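Local structure of phosphoribosylaminoimidazole carboxylase, ATPase subunit (Thermotoga maritima, 3AX6) at residues 111-116 against 225-230. The protein probably catalyses the ATP-dependent carboxylation of 5-aminoimidazole ribonucleotide with bicarbonate, giving N5-carboxyaminoimidazole ribonucleotide, in de novo purine biosynthesis. Residues are numbered along the deposited sequence; the frame is centred on the assembly and turned at random.
Sequences NGIPVP and REIATS
Ile-113 and Pro-114 pack against Ile-227 and Ser-230 in a small, mainly apolar contact, where the loop between helix 101-110 and strand 118-120 meets one side of helix 218-235 within the ATP-grasp region. The Pro-114 ring turns its CG and CD atoms to the end of the Ile-227 side chain, with Pro-114 CG 3.8 Å from Ile-227 CD1. On the same isoleucine, CG2 is set anti to the backbone N (CG1 at chi1 -55°), which leaves this methyl 4.3 Å from Ile-113 CG2. The other branch of Ile-113 ends in CD1, which lies 3.7 Å from Ser-230 CB. As modelled, Ser-230 OG lies unusually close to both Ile-227 O and Ile-113 CD1, so its exact position is doubtful. A water donates to Gly-112 O at 3.3 Å, and its approach to Ser-230 OG is weak. Gly-112, with positive phi, is the C-prime residue of the Schellman motif that ends helix 101-110, so the chain has just left that helix when it reaches the contact. Ile-113 also touches Leu-108 of that helix, Val-231 of helix 218-235 and Val-255 of strand 253-259, while the backbone of Pro-114 hydrogen-bonds to Val-255, joining the loop to both helices and strand 253-259.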
loop_
_atom_site.group_PDB
_atom_site.type_symbol
_atom_site.label_atom_id
_atom_site.label_comp_id
_atom_site.label_asym_id
_atom_site.label_seq_id
_atom_site.Cartn_x
_atom_site.Cartn_y
_atom_site.Cartn_z
ATOM N N ASN A 111 -33.911 -14.420 -8.137
ATOM C CA ASN A 111 -33.781 -12.985 -8.379
ATOM C C ASN A 111 -33.528 -12.600 -9.835
ATOM O O ASN A 111 -33.169 -11.460 -10.119
ATOM C CB ASN A 111 -32.688 -12.387 -7.495
ATOM C CG ASN A 111 -33.091 -12.338 -6.037
ATOM O OD1 ASN A 111 -33.016 -13.341 -5.322
ATOM N ND2 ASN A 111 -33.542 -11.169 -5.589
ATOM N N GLY A 112 -33.716 -13.545 -10.752
ATOM C CA GLY A 112 -33.527 -13.253 -12.164
ATOM C C GLY A 112 -32.093 -13.080 -12.632
ATOM O O GLY A 112 -31.852 -12.585 -13.732
ATOM N N ILE A 113 -31.142 -13.476 -11.796
ATOM C CA ILE A 113 -29.721 -13.380 -12.128
ATOM C C ILE A 113 -29.374 -14.518 -13.089
ATOM O O ILE A 113 -29.551 -15.682 -12.753
ATOM C CB ILE A 113 -28.859 -13.531 -10.861
ATOM C CG1 ILE A 113 -29.229 -12.449 -9.844
ATOM C CG2 ILE A 113 -27.394 -13.475 -11.218
ATOM C CD1 ILE A 113 -29.017 -11.037 -10.335
ATOM N N PRO A 114 -28.858 -14.194 -14.288
ATOM C CA PRO A 114 -28.491 -15.199 -15.302
ATOM C C PRO A 114 -27.575 -16.300 -14.765
ATOM O O PRO A 114 -26.499 -16.020 -14.240
ATOM C CB PRO A 114 -27.814 -14.364 -16.388
ATOM C CG PRO A 114 -28.485 -13.029 -16.257
ATOM C CD PRO A 114 -28.512 -12.842 -14.756
ATOM N N VAL A 115 -28.002 -17.548 -14.926
ATOM C CA VAL A 115 -27.244 -18.692 -14.432
ATOM C C VAL A 115 -27.545 -19.940 -15.263
ATOM O O VAL A 115 -28.620 -20.056 -15.844
ATOM C CB VAL A 115 -27.625 -18.962 -12.956
ATOM C CG1 VAL A 115 -29.122 -19.251 -12.852
ATOM C CG2 VAL A 115 -26.839 -20.119 -12.404
ATOM N N PRO A 116 -26.592 -20.888 -15.338
ATOM C CA PRO A 116 -26.804 -22.120 -16.106
ATOM C C PRO A 116 -27.976 -22.933 -15.546
ATOM O O PRO A 116 -28.245 -22.885 -14.344
ATOM C CB PRO A 116 -25.481 -22.862 -15.937
ATOM C CG PRO A 116 -24.488 -21.756 -15.799
ATOM C CD PRO A 116 -25.192 -20.794 -14.881
ATOM N N ARG A 225 -20.741 -6.018 -15.503
ATOM C CA ARG A 225 -20.752 -5.132 -14.344
ATOM C C ARG A 225 -22.181 -4.980 -13.850
ATOM O O ARG A 225 -22.412 -4.785 -12.661
ATOM C CB ARG A 225 -20.155 -3.763 -14.703
ATOM C CG ARG A 225 -18.671 -3.819 -15.072
ATOM C CD ARG A 225 -18.069 -2.443 -15.382
ATOM N NE ARG A 225 -18.033 -1.569 -14.209
ATOM C CZ ARG A 225 -17.028 -0.742 -13.913
ATOM N NH1 ARG A 225 -15.962 -0.669 -14.703
ATOM N NH2 ARG A 225 -17.084 0.010 -12.818
ATOM N N GLU A 226 -23.136 -5.081 -14.770
ATOM C CA GLU A 226 -24.547 -4.978 -14.420
ATOM C C GLU A 226 -24.987 -6.253 -13.687
ATOM O O GLU A 226 -25.657 -6.181 -12.655
ATOM C CB GLU A 226 -25.399 -4.773 -15.683
ATOM C CG GLU A 226 -25.186 -3.421 -16.369
ATOM C CD GLU A 226 -25.999 -3.248 -17.656
ATOM O OE1 GLU A 226 -25.906 -2.162 -18.269
ATOM O OE2 GLU A 226 -26.727 -4.188 -18.057
ATOM N N ILE A 227 -24.602 -7.411 -14.215
ATOM C CA ILE A 227 -24.958 -8.682 -13.594
ATOM C C ILE A 227 -24.394 -8.737 -12.177
ATOM O O ILE A 227 -25.101 -9.054 -11.225
ATOM C CB ILE A 227 -24.375 -9.892 -14.372
ATOM C CG1 ILE A 227 -24.798 -9.845 -15.842
ATOM C CG2 ILE A 227 -24.830 -11.191 -13.725
ATOM C CD1 ILE A 227 -26.268 -9.927 -16.065
ATOM N N ALA A 228 -23.107 -8.429 -12.057
ATOM C CA ALA A 228 -22.420 -8.458 -10.772
ATOM C C ALA A 228 -23.063 -7.535 -9.758
ATOM O O ALA A 228 -23.272 -7.911 -8.608
ATOM C CB ALA A 228 -20.953 -8.088 -10.952
ATOM N N THR A 229 -23.365 -6.318 -10.185
ATOM C CA THR A 229 -23.994 -5.349 -9.306
ATOM C C THR A 229 -25.350 -5.858 -8.815
ATOM O O THR A 229 -25.687 -5.725 -7.637
ATOM C CB THR A 229 -24.185 -4.007 -10.027
ATOM O OG1 THR A 229 -22.901 -3.487 -10.409
ATOM C CG2 THR A 229 -24.898 -3.013 -9.114
ATOM N N SER A 230 -26.122 -6.454 -9.716
ATOM C CA SER A 230 -27.434 -6.974 -9.352
ATOM C C SER A 230 -27.328 -8.106 -8.327
ATOM O O SER A 230 -28.258 -8.344 -7.553
ATOM C CB SER A 230 -28.159 -7.473 -10.594
ATOM O OG SER A 230 -27.544 -8.651 -11.080
HETATM O O HOH W 1 -29.896 -10.056 -13.079
#